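Local coordinates for histidinol dehydrogenase (Elizabethkingia anophelis NUHP1, PDB 6AN0), which probably catalyses the last step of histidine biosynthesis, two successive NAD-dependent oxidations of L-histidinol that give L-histidine, with zinc as cofactor, at residues A198-T203 / D210-P215; I246-A251 / D315-C320; D259-A264 / Q304-S309. One frame throughout, in Å; residues are numbered along the deposited sequence. Where two conformers were deposited one is given.

Contact 1 (A198-T203 / D210-P215). With EDO (1,2-ethanediol), chain D.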
ATOM      1  N   ALA A 198      -1.451  -0.837 -21.618  1.00 18.92           N
ATOM      2  CA  ALA A 198      -2.805  -0.422 -21.962  1.00 21.28           C
ATOM      3  C   ALA A 198      -3.584  -0.001 -20.715  1.00 18.27           C
ATOM      4  O   ALA A 198      -4.309   1.000 -20.735  1.00 22.32           O
ATOM      5  CB  ALA A 198      -3.519  -1.547 -22.705  1.00 22.18           C
ATOM      6  N   MET A 199      -3.441  -0.737 -19.617  1.00 18.22           N
ATOM      7  CA  MET A 199      -4.142  -0.327 -18.400  1.00 20.30           C
ATOM      8  C   MET A 199      -3.484   0.865 -17.723  1.00 22.59           C
ATOM      9  O   MET A 199      -4.145   1.572 -16.958  1.00 24.18           O
ATOM     10  CB  MET A 199      -4.250  -1.498 -17.425  1.00 20.61           C
ATOM     11  CG  MET A 199      -5.148  -2.629 -17.969  1.00 18.90           C
ATOM     12  SD  MET A 199      -5.414  -3.973 -16.786  1.00 23.98           S
ATOM     13  CE  MET A 199      -3.819  -4.792 -16.797  1.00 23.67           C
ATOM     14  N   THR A 200      -2.214   1.127 -18.020  1.00 20.86           N
ATOM     15  CA  THR A 200      -1.519   2.264 -17.427  1.00 20.88           C
ATOM     16  C   THR A 200      -1.839   3.563 -18.154  1.00 23.73           C
ATOM     17  O   THR A 200      -2.082   4.592 -17.515  1.00 24.71           O
ATOM     18  CB  THR A 200      -0.012   1.994 -17.434  1.00 27.28           C
ATOM     19  OG1 THR A 200       0.266   0.870 -16.592  1.00 22.53           O
ATOM     20  CG2 THR A 200       0.796   3.223 -16.980  1.00 28.49           C
ATOM     21  N   PHE A 201      -1.857   3.544 -19.484  1.00 20.99           N
ATOM     22  CA  PHE A 201      -2.056   4.773 -20.241  1.00 25.49           C
ATOM     23  C   PHE A 201      -3.431   4.870 -20.878  1.00 28.98           C
ATOM     24  O   PHE A 201      -3.862   5.979 -21.210  1.00 26.39           O
ATOM     25  CB  PHE A 201      -0.979   4.913 -21.336  1.00 27.82           C
ATOM     26  CG  PHE A 201       0.423   4.888 -20.795  1.00 28.98           C
ATOM     27  CD1 PHE A 201       0.980   6.026 -20.225  1.00 35.11           C
ATOM     28  CD2 PHE A 201       1.169   3.713 -20.814  1.00 27.49           C
ATOM     29  CE1 PHE A 201       2.270   6.005 -19.698  1.00 37.45           C
ATOM     30  CE2 PHE A 201       2.457   3.682 -20.284  1.00 29.87           C
ATOM     31  CZ  PHE A 201       3.007   4.827 -19.728  1.00 29.65           C
ATOM     32  N   GLY A 202      -4.132   3.751 -21.033  1.00 25.54           N
ATOM     33  CA  GLY A 202      -5.415   3.745 -21.716  1.00 23.10           C
ATOM     34  C   GLY A 202      -5.256   3.686 -23.221  1.00 28.58           C
ATOM     35  O   GLY A 202      -4.267   4.183 -23.760  1.00 26.34           O
ATOM     36  N   THR A 203      -6.203   3.060 -23.907  1.00 21.79           N
ATOM     37  CA  THR A 203      -6.286   3.103 -25.363  1.00 27.67           C
ATOM     38  C   THR A 203      -7.717   3.455 -25.741  1.00 32.01           C
ATOM     39  O   THR A 203      -8.558   3.723 -24.875  1.00 31.75           O
ATOM     40  CB  THR A 203      -5.876   1.771 -26.006  1.00 32.78           C
ATOM     41  OG1 THR A 203      -6.850   0.766 -25.692  1.00 29.88           O
ATOM     42  CG2 THR A 203      -4.498   1.316 -25.511  1.00 31.92           C
ATOM     43  N   ASP A 210      -6.711   2.956 -12.275  1.00 18.41           N
ATOM     44  CA  ASP A 210      -6.037   3.635 -11.173  1.00 18.62           C
ATOM     45  C   ASP A 210      -5.105   2.709 -10.407  1.00 17.46           C
ATOM     46  O   ASP A 210      -4.126   3.176  -9.814  1.00 18.83           O
ATOM     47  CB  ASP A 210      -7.063   4.218 -10.188  1.00 17.15           C
ATOM     48  CG  ASP A 210      -8.001   5.222 -10.847  1.00 28.62           C
ATOM     49  OD1 ASP A 210      -9.237   5.080 -10.700  1.00 25.37           O
ATOM     50  OD2 ASP A 210      -7.495   6.160 -11.508  1.00 24.49           O
ATOM     51  N   LYS A 211      -5.402   1.411 -10.402  1.00 18.06           N
ATOM     52  CA  LYS A 211      -4.607   0.419  -9.684  1.00 16.06           C
ATOM     53  C   LYS A 211      -4.696  -0.899 -10.447  1.00 19.70           C
ATOM     54  O   LYS A 211      -5.779  -1.281 -10.903  1.00 19.58           O
ATOM     55  CB  LYS A 211      -5.100   0.254  -8.236  1.00 15.17           C
ATOM     56  CG  LYS A 211      -4.205  -0.611  -7.352  1.00 19.65           C
ATOM     57  CD  LYS A 211      -4.557  -0.414  -5.858  1.00 19.18           C
ATOM     58  CE  LYS A 211      -3.709  -1.296  -4.945  1.00 17.11           C
ATOM     59  NZ  LYS A 211      -3.960  -0.960  -3.487  1.00 17.51           N
ATOM     60  N   ILE A 212      -3.556  -1.587 -10.580  1.00 16.41           N
ATOM     61  CA  ILE A 212      -3.460  -2.840 -11.331  1.00 16.17           C
ATOM     62  C   ILE A 212      -3.088  -3.974 -10.381  1.00 18.44           C
ATOM     63  O   ILE A 212      -2.147  -3.845  -9.592  1.00 20.28           O
ATOM     64  CB  ILE A 212      -2.427  -2.724 -12.469  1.00 23.98           C
ATOM     65  CG1 ILE A 212      -2.876  -1.663 -13.492  1.00 20.70           C
ATOM     66  CG2 ILE A 212      -2.174  -4.092 -13.124  1.00 19.42           C
ATOM     67  CD1 ILE A 212      -1.764  -1.227 -14.487  1.00 18.52           C
ATOM     68  N   PHE A 213      -3.813  -5.091 -10.488  1.00 18.93           N
ATOM     69  CA  PHE A 213      -3.667  -6.266  -9.638  1.00 17.44           C
ATOM     70  C   PHE A 213      -3.306  -7.491 -10.469  1.00 24.43           C
ATOM     71  O   PHE A 213      -3.744  -7.626 -11.615  1.00 22.51           O
ATOM     72  CB  PHE A 213      -4.974  -6.590  -8.915  1.00 20.03           C
ATOM     73  CG  PHE A 213      -5.385  -5.577  -7.900  1.00 20.15           C
ATOM     74  CD1 PHE A 213      -5.189  -5.824  -6.551  1.00 20.51           C
ATOM     75  CD2 PHE A 213      -5.981  -4.382  -8.291  1.00 22.02           C
ATOM     76  CE1 PHE A 213      -5.584  -4.892  -5.595  1.00 18.20           C
ATOM     77  CE2 PHE A 213      -6.375  -3.450  -7.341  1.00 23.33           C
ATOM     78  CZ  PHE A 213      -6.177  -3.703  -5.999  1.00 19.66           C
ATOM     79  N   GLY A 214      -2.564  -8.418  -9.863  1.00 21.80           N
ATOM     80  CA  GLY A 214      -2.375  -9.737 -10.436  1.00 22.54           C
ATOM     81  C   GLY A 214      -0.930 -10.016 -10.818  1.00 24.54           C
ATOM     82  O   GLY A 214      -0.281  -9.205 -11.474  1.00 28.21           O
ATOM     83  N   PRO A 215      -0.396 -11.159 -10.397  1.00 33.02           N
ATOM     84  CA  PRO A 215       0.988 -11.503 -10.743  1.00 29.61           C
ATOM     85  C   PRO A 215       1.121 -12.058 -12.155  1.00 26.50           C
ATOM     86  O   PRO A 215       0.153 -12.457 -12.801  1.00 27.76           O
ATOM     87  CB  PRO A 215       1.355 -12.566  -9.697  1.00 32.15           C
ATOM     88  CG  PRO A 215       0.052 -13.199  -9.344  1.00 37.80           C
ATOM     89  CD  PRO A 215      -0.948 -12.066  -9.371  1.00 39.43           C
TER
HETATM   90  C1  EDO D 503      -2.014  -5.480  -0.682  0.65 28.30           C
HETATM   91  O1  EDO D 503      -2.937  -4.640   0.025  0.65 26.70           O
HETATM   92  C2  EDO D 503      -2.366  -5.302  -2.153  0.65 24.08           C
HETATM   93  O2  EDO D 503      -2.422  -3.903  -2.384  0.65  7.31           O
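Ile-212 reaches from strand 211-213 and puts its CD1 methyl against two neighbouring residues near the end of helix 192-201. That methyl lies 3.9 Å from Met-199 CB and 3.6 Å from Thr-200 OG1. With CG1 set anti to the carbonyl carbon (chi1 -63°) and CD1 extended beyond it, the long branch of Ile-212 goes to the helix. Its short branch, CG2, meets the terminal methyl of Met-199, CE, at 4.1 Å; the bend of Met-199 at chi3 (-73°) turns CE back to that position. Packing is close here and all three residues are buried. The helix lies in the crossover from strand 186-189 to strand 211-213, parallel strands of the mixed sheet, and the preceding side chain, Lys-211, leaves on the other face of the strand. That partly exposed side is looser: Lys-211 NZ bonds to Ser-389 O and only weakly, at 3.5 Å, to O2 of a 1,2-ethanediol, probably from the crystallisation liquor. The Met-199 side chain is about 4 Å from that of Tyr-132, predicted to bind NAD(+). Since Thr-200 OG1 is hydrogen-bonded to Ile-196 O and no hydrogen bond joins the two segments, contact between them is van der Waals only.

Contact 2 (I246-A251 / D315-C320); sequences IADTTA and DSIEKC
Ile-246, on strand 242-247, packs against Cys-320 in the first turn of helix 317-327, and both its branches come closer than CB does. CB stands 4.6 Å from Cys-320 CB. One bond on, the side chain forks, with CG1 anti to the carbonyl carbon (chi1 -60°) and CG2 anti to the backbone N. CG2 makes the nearest approach, 3.7 Å to Cys-320 CB, with the sulfur slightly farther off, while CG1 stays 4.2 Å from that same CB. At the tip, CD1 comes within 3.9 Å of Cys-320 CB and touches the carbonyl carbon of Cys-320 as well, so both branches press on the same side of the cysteine's CB. On its own sheet Ile-246 also touches Leu-334 of strand 331-335. This is the helix-on-sheet packing of a Rossmann-like parallel layer: helix 317-327 is the crossover from strand 310-313 to strand 331-335, and strand 242-247 lies next to the latter. Just past the strand's end, Asp-248 meets Ile-317, the first residue of the helix, whose CD1 lies 3.8 Å from Asp-248 OD2, the two side chains slanting across each other. That oxygen also has a weak hydrogen bond from Glu-337 N. The other carboxylate oxygen folds the chain into an Asx turn. Asp-248 OD1 takes the Thr-250 hydroxyl at 2.6 Å on its syn lone pair, and Thr-250 N at 2.9 Å from above the carboxylate plane, 51° out of it. Across the contact, Ser-316 caps the helix as its OG accepts from Lys-319 N at 3.0 Å.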
ATOM      1  N   ILE A 246       5.697 -26.154   9.550  1.00 20.33           N
ATOM      2  CA  ILE A 246       6.243 -26.537  10.851  1.00 23.63           C
ATOM      3  C   ILE A 246       5.499 -27.782  11.325  1.00 25.90           C
ATOM      4  O   ILE A 246       4.263 -27.773  11.427  1.00 25.14           O
ATOM      5  CB  ILE A 246       6.114 -25.403  11.878  1.00 26.78           C
ATOM      6  CG1 ILE A 246       6.866 -24.154  11.390  1.00 22.60           C
ATOM      7  CG2 ILE A 246       6.630 -25.862  13.241  1.00 24.28           C
ATOM      8  CD1 ILE A 246       6.813 -22.973  12.392  1.00 22.14           C
ATOM      9  N   ALA A 247       6.241 -28.845  11.632  1.00 25.23           N
ATOM     10  CA  ALA A 247       5.645 -30.140  11.955  1.00 28.95           C
ATOM     11  C   ALA A 247       6.250 -30.719  13.228  1.00 26.93           C
ATOM     12  O   ALA A 247       7.474 -30.793  13.353  1.00 27.06           O
ATOM     13  CB  ALA A 247       5.846 -31.126  10.793  1.00 27.57           C
ATOM     14  N   ASP A 248       5.401 -31.153  14.162  1.00 23.95           N
ATOM     15  CA  ASP A 248       5.880 -31.885  15.326  1.00 29.74           C
ATOM     16  C   ASP A 248       5.411 -33.337  15.218  1.00 31.28           C
ATOM     17  O   ASP A 248       4.959 -33.779  14.155  1.00 29.31           O
ATOM     18  CB  ASP A 248       5.443 -31.188  16.629  1.00 32.29           C
ATOM     19  CG  ASP A 248       3.937 -31.226  16.864  1.00 33.25           C
ATOM     20  OD1 ASP A 248       3.207 -31.894  16.109  1.00 32.11           O
ATOM     21  OD2 ASP A 248       3.481 -30.571  17.829  1.00 39.85           O
ATOM     22  N   THR A 249       5.532 -34.090  16.319  1.00 28.48           N
ATOM     23  CA  THR A 249       5.179 -35.507  16.285  1.00 32.05           C
ATOM     24  C   THR A 249       3.692 -35.750  16.026  1.00 30.59           C
ATOM     25  O   THR A 249       3.317 -36.886  15.710  1.00 32.64           O
ATOM     26  CB  THR A 249       5.598 -36.188  17.598  1.00 31.04           C
ATOM     27  OG1 THR A 249       4.961 -35.527  18.694  1.00 35.08           O
ATOM     28  CG2 THR A 249       7.104 -36.112  17.780  1.00 34.95           C
ATOM     29  N   THR A 250       2.839 -34.732  16.139  1.00 24.09           N
ATOM     30  CA  THR A 250       1.418 -34.906  15.852  1.00 25.70           C
ATOM     31  C   THR A 250       1.074 -34.650  14.393  1.00 33.96           C
ATOM     32  O   THR A 250      -0.080 -34.851  14.003  1.00 30.21           O
ATOM     33  CB  THR A 250       0.553 -33.981  16.721  1.00 25.89           C
ATOM     34  OG1 THR A 250       0.694 -32.620  16.277  1.00 32.91           O
ATOM     35  CG2 THR A 250       0.946 -34.085  18.183  1.00 37.39           C
ATOM     36  N   ALA A 251       2.032 -34.202  13.586  1.00 31.54           N
ATOM     37  CA  ALA A 251       1.767 -33.999  12.175  1.00 27.48           C
ATOM     38  C   ALA A 251       1.625 -35.343  11.464  1.00 25.59           C
ATOM     39  O   ALA A 251       2.125 -36.373  11.919  1.00 26.98           O
ATOM     40  CB  ALA A 251       2.886 -33.177  11.531  1.00 26.33           C
ATOM     41  N   ASP A 315      15.154 -27.947  17.461  1.00 39.53           N
ATOM     42  CA  ASP A 315      14.825 -28.729  18.649  1.00 38.51           C
ATOM     43  C   ASP A 315      13.658 -28.169  19.463  1.00 43.19           C
ATOM     44  O   ASP A 315      13.446 -28.619  20.590  1.00 51.68           O
ATOM     45  CB  ASP A 315      16.066 -28.899  19.538  1.00 49.40           C
ATOM     46  CG  ASP A 315      16.640 -27.584  20.031  1.00 61.29           C
ATOM     47  OD1 ASP A 315      16.000 -26.525  19.861  1.00 67.47           O
ATOM     48  OD2 ASP A 315      17.753 -27.617  20.599  1.00 70.86           O
ATOM     49  N   SER A 316      12.894 -27.216  18.928  1.00 35.57           N
ATOM     50  CA  SER A 316      11.680 -26.773  19.604  1.00 36.90           C
ATOM     51  C   SER A 316      10.782 -26.054  18.609  1.00 34.80           C
ATOM     52  O   SER A 316      11.244 -25.541  17.584  1.00 37.22           O
ATOM     53  CB  SER A 316      11.992 -25.859  20.795  1.00 41.20           C
ATOM     54  OG  SER A 316      12.428 -24.582  20.364  1.00 43.20           O
ATOM     55  N   ILE A 317       9.481 -26.024  18.927  1.00 41.71           N
ATOM     56  CA  ILE A 317       8.528 -25.274  18.106  1.00 37.30           C
ATOM     57  C   ILE A 317       8.848 -23.786  18.157  1.00 32.52           C
ATOM     58  O   ILE A 317       8.722 -23.077  17.152  1.00 32.90           O
ATOM     59  CB  ILE A 317       7.079 -25.565  18.550  1.00 36.97           C
ATOM     60  CG1 ILE A 317       6.720 -27.024  18.273  1.00 40.65           C
ATOM     61  CG2 ILE A 317       6.079 -24.646  17.841  1.00 32.42           C
ATOM     62  CD1 ILE A 317       5.403 -27.469  18.880  1.00 38.72           C
ATOM     63  N   GLU A 318       9.277 -23.286  19.322  1.00 34.20           N
ATOM     64  CA  GLU A 318       9.590 -21.864  19.379  0.58 35.03           C
ATOM     65  C   GLU A 318      10.785 -21.523  18.493  1.00 37.98           C
ATOM     66  O   GLU A 318      10.798 -20.445  17.887  1.00 33.43           O
ATOM     67  CB  GLU A 318       9.826 -21.397  20.822  0.58 41.53           C
ATOM     68  CG  GLU A 318       8.597 -21.451  21.771  0.58 43.56           C
ATOM     69  CD  GLU A 318       7.323 -20.737  21.269  0.58 35.69           C
ATOM     70  OE1 GLU A 318       6.239 -21.286  21.521  0.58 47.56           O
ATOM     71  OE2 GLU A 318       7.367 -19.645  20.667  0.58 26.67           O
ATOM     72  N   LYS A 319      11.768 -22.422  18.360  1.00 33.64           N
ATOM     73  CA  LYS A 319      12.856 -22.175  17.416  1.00 35.79           C
ATOM     74  C   LYS A 319      12.353 -22.197  15.976  1.00 36.25           C
ATOM     75  O   LYS A 319      12.785 -21.383  15.147  1.00 28.00           O
ATOM     76  CB  LYS A 319      13.968 -23.211  17.594  1.00 34.12           C
ATOM     77  CG  LYS A 319      15.248 -22.657  18.164  1.00 42.35           C
ATOM     78  CD  LYS A 319      16.294 -23.749  18.284  1.00 43.35           C
ATOM     79  CE  LYS A 319      17.411 -23.342  19.221  1.00 56.59           C
ATOM     80  NZ  LYS A 319      18.383 -24.447  19.387  1.00 60.42           N
ATOM     81  N   CYS A 320      11.453 -23.133  15.659  1.00 25.79           N
ATOM     82  CA  CYS A 320      10.883 -23.186  14.316  1.00 23.47           C
ATOM     83  C   CYS A 320      10.164 -21.889  13.970  1.00 27.35           C
ATOM     84  O   CYS A 320      10.305 -21.372  12.855  1.00 26.41           O
ATOM     85  CB  CYS A 320       9.923 -24.370  14.192  1.00 21.75           C
ATOM     86  SG  CYS A 320      10.691 -26.016  14.267  1.00 27.83           S
TER

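Contact 3 (D259-A264 / Q304-S309); sequences DLLSQA and QALLQS
Ala-264 and Ala-305 face each other at the ends of two helices, and with nothing larger than a methyl on either residue the backbones come close, 5.6 Å from Ala-264 CA to Ala-305 CA. The apolar contacts are two. The alanine methyls meet at 4.2 Å, CB of Ala-264 to CB of Ala-305, and the Ala-305 methyl also lies 3.8 Å from Ala-264 O. Farther along, Leu-261 offers its CD2 branch to Leu-306 CD1 at 4.2 Å; chi2 of 176° extends CD1 of Leu-306 out to meet it. Leu-306 also leans on Val-272 and Val-289, so the pair belongs to the hydrophobic layer between the sheet and its helices. In this Rossmann-like half of the subunit, helix 253-264 is the beta-alpha-beta crossover joining the neighbouring parallel strands 242-247 and 271-276, while helix 299-307 leads into strand 310-313. No hydrogen bond crosses between the segments. Ala-305 O is gripped twice, by Ser-309 OG at 2.9 Å, 42° above the carbonyl plane, and by Gln-308 N at 3.2 Å from the opposite face. Ser-309 OG is bonded to Val-272 N too, tying the helix end to the sheet. On the polar side of helix 253-264, Gln-263, predicted to bind substrate and zinc, pairs through OE1 with Ser-241 OG, and Asp-259 forms a salt bridge with Arg-430 of the second subunit.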
ATOM      1  N   ASP A 259       1.262 -31.457   1.037  1.00 24.51           N
ATOM      2  CA  ASP A 259       1.263 -29.995   1.071  1.00 23.96           C
ATOM      3  C   ASP A 259       2.509 -29.425   0.399  1.00 25.34           C
ATOM      4  O   ASP A 259       2.420 -28.496  -0.417  1.00 24.55           O
ATOM      5  CB  ASP A 259       1.152 -29.505   2.516  1.00 21.88           C
ATOM      6  CG  ASP A 259      -0.201 -29.849   3.138  1.00 30.41           C
ATOM      7  OD1 ASP A 259      -1.174 -30.004   2.368  1.00 31.03           O
ATOM      8  OD2 ASP A 259      -0.299 -29.959   4.381  1.00 32.63           O
ATOM      9  N   LEU A 260       3.682 -29.968   0.735  1.00 23.28           N
ATOM     10  CA  LEU A 260       4.917 -29.548   0.078  1.00 26.04           C
ATOM     11  C   LEU A 260       4.820 -29.723  -1.430  1.00 26.95           C
ATOM     12  O   LEU A 260       5.204 -28.831  -2.197  1.00 25.99           O
ATOM     13  CB  LEU A 260       6.103 -30.345   0.616  1.00 24.27           C
ATOM     14  CG  LEU A 260       6.455 -30.178   2.091  1.00 28.79           C
ATOM     15  CD1 LEU A 260       7.577 -31.138   2.443  1.00 31.06           C
ATOM     16  CD2 LEU A 260       6.847 -28.724   2.377  1.00 21.70           C
ATOM     17  N   LEU A 261       4.334 -30.882  -1.875  1.00 21.76           N
ATOM     18  CA  LEU A 261       4.282 -31.127  -3.312  1.00 24.22           C
ATOM     19  C   LEU A 261       3.241 -30.251  -3.992  1.00 28.35           C
ATOM     20  O   LEU A 261       3.404 -29.903  -5.165  1.00 25.18           O
ATOM     21  CB  LEU A 261       4.019 -32.606  -3.582  1.00 20.37           C
ATOM     22  CG  LEU A 261       5.233 -33.489  -3.267  1.00 26.29           C
ATOM     23  CD1 LEU A 261       4.879 -34.954  -3.315  1.00 24.71           C
ATOM     24  CD2 LEU A 261       6.359 -33.195  -4.250  1.00 30.04           C
ATOM     25  N   SER A 262       2.177 -29.870  -3.276  1.00 29.35           N
ATOM     26  CA  SER A 262       1.197 -28.967  -3.870  0.52 25.20           C
ATOM     27  C   SER A 262       1.828 -27.617  -4.193  1.00 27.10           C
ATOM     28  O   SER A 262       1.565 -27.044  -5.256  1.00 27.10           O
ATOM     29  CB  SER A 262      -0.022 -28.809  -2.951  0.52 22.99           C
ATOM     30  OG  SER A 262       0.269 -28.071  -1.778  0.52 25.03           O
ATOM     31  N   GLN A 263       2.682 -27.104  -3.306  1.00 24.46           N
ATOM     32  CA  GLN A 263       3.376 -25.858  -3.603  1.00 25.03           C
ATOM     33  C   GLN A 263       4.446 -26.052  -4.680  1.00 23.96           C
ATOM     34  O   GLN A 263       4.607 -25.195  -5.559  1.00 26.14           O
ATOM     35  CB  GLN A 263       4.005 -25.298  -2.325  1.00 24.48           C
ATOM     36  CG  GLN A 263       4.755 -23.985  -2.541  1.00 30.75           C
ATOM     37  CD  GLN A 263       3.840 -22.905  -3.064  1.00 38.00           C
ATOM     38  OE1 GLN A 263       3.952 -22.477  -4.212  1.00 48.54           O
ATOM     39  NE2 GLN A 263       2.914 -22.469  -2.230  1.00 27.24           N
ATOM     40  N   ALA A 264       5.179 -27.176  -4.638  1.00 24.51           N
ATOM     41  CA  ALA A 264       6.297 -27.379  -5.567  1.00 25.40           C
ATOM     42  C   ALA A 264       5.835 -27.478  -7.012  1.00 28.52           C
ATOM     43  O   ALA A 264       6.550 -27.038  -7.920  1.00 27.34           O
ATOM     44  CB  ALA A 264       7.081 -28.642  -5.212  1.00 24.08           C
ATOM     45  N   GLN A 304      12.319 -29.866  -9.926  1.00 28.71           N
ATOM     46  CA  GLN A 304      13.188 -28.696 -10.037  1.00 25.08           C
ATOM     47  C   GLN A 304      13.035 -27.769  -8.830  1.00 31.89           C
ATOM     48  O   GLN A 304      14.024 -27.224  -8.328  1.00 32.99           O
ATOM     49  CB  GLN A 304      12.897 -27.937 -11.328  1.00 35.00           C
ATOM     50  CG  GLN A 304      13.151 -28.753 -12.593  1.00 37.73           C
ATOM     51  CD  GLN A 304      12.675 -28.036 -13.837  1.00 44.82           C
ATOM     52  OE1 GLN A 304      13.203 -26.982 -14.202  1.00 35.43           O
ATOM     53  NE2 GLN A 304      11.662 -28.597 -14.492  1.00 41.49           N
ATOM     54  N   ALA A 305      11.805 -27.564  -8.360  1.00 29.73           N
ATOM     55  CA  ALA A 305      11.619 -26.732  -7.173  1.00 22.62           C
ATOM     56  C   ALA A 305      12.212 -27.391  -5.931  1.00 28.86           C
ATOM     57  O   ALA A 305      12.751 -26.702  -5.058  1.00 28.95           O
ATOM     58  CB  ALA A 305      10.137 -26.425  -6.958  1.00 25.37           C
ATOM     59  N   LEU A 306      12.124 -28.720  -5.828  1.00 27.71           N
ATOM     60  CA  LEU A 306      12.674 -29.386  -4.649  1.00 25.83           C
ATOM     61  C   LEU A 306      14.190 -29.242  -4.564  1.00 27.29           C
ATOM     62  O   LEU A 306      14.756 -29.310  -3.467  1.00 25.30           O
ATOM     63  CB  LEU A 306      12.280 -30.861  -4.635  1.00 24.02           C
ATOM     64  CG  LEU A 306      10.807 -31.108  -4.297  1.00 28.05           C
ATOM     65  CD1 LEU A 306      10.521 -32.598  -4.405  1.00 32.60           C
ATOM     66  CD2 LEU A 306      10.470 -30.595  -2.900  1.00 27.25           C
ATOM     67  N   LEU A 307      14.867 -29.037  -5.695  1.00 27.79           N
ATOM     68  CA  LEU A 307      16.321 -28.895  -5.645  1.00 29.66           C
ATOM     69  C   LEU A 307      16.727 -27.713  -4.775  1.00 34.22           C
ATOM     70  O   LEU A 307      17.748 -27.767  -4.078  1.00 33.18           O
ATOM     71  CB  LEU A 307      16.902 -28.734  -7.054  1.00 30.16           C
ATOM     72  CG  LEU A 307      18.433 -28.801  -7.079  1.00 33.15           C
ATOM     73  CD1 LEU A 307      18.918 -30.210  -6.725  1.00 37.98           C
ATOM     74  CD2 LEU A 307      19.014 -28.346  -8.437  1.00 36.02           C
ATOM     75  N   GLN A 308      15.934 -26.643  -4.795  1.00 31.49           N
ATOM     76  CA  GLN A 308      16.210 -25.432  -4.031  1.00 42.04           C
ATOM     77  C   GLN A 308      15.520 -25.424  -2.671  1.00 38.81           C
ATOM     78  O   GLN A 308      15.589 -24.417  -1.959  1.00 32.73           O
ATOM     79  CB  GLN A 308      15.779 -24.192  -4.826  1.00 50.59           C
ATOM     80  CG  GLN A 308      16.073 -24.236  -6.320  1.00 53.67           C
ATOM     81  CD  GLN A 308      17.512 -23.854  -6.672  1.00 50.65           C
ATOM     82  OE1 GLN A 308      18.198 -23.139  -5.924  1.00 43.76           O
ATOM     83  NE2 GLN A 308      17.970 -24.329  -7.827  1.00 42.63           N
ATOM     84  N   SER A 309      14.873 -26.519  -2.292  1.00 28.52           N
ATOM     85  CA  SER A 309      14.105 -26.604  -1.058  1.00 30.04           C
ATOM     86  C   SER A 309      14.947 -27.206   0.065  1.00 35.06           C
ATOM     87  O   SER A 309      16.019 -27.770  -0.164  1.00 31.87           O
ATOM     88  CB  SER A 309      12.830 -27.416  -1.303  1.00 26.73           C
ATOM     89  OG  SER A 309      12.013 -26.739  -2.251  1.00 28.40           O
TER

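From the N terminus, contact 1 comes first: the chain leaves helix 192-201, makes a short loop and returns as strand 211-213, closing a small loop within the mixed sheet region. Contact 2 opens later, at strand 242-247, and closes only when the chain arrives at helix 317-327. Contact 3 is nested inside that long excursion, pairing helix 253-264, which directly follows the strand of contact 2, with helix 299-307. Contact 2 joins the six-stranded parallel sheet to a helix, and contact 3 joins two of the helices that flank it; both lie on the same side of the chain's centre, with centres about 20 Å apart. Contact 1 lies on the opposite side, its centre about 32 Å from that of contact 3.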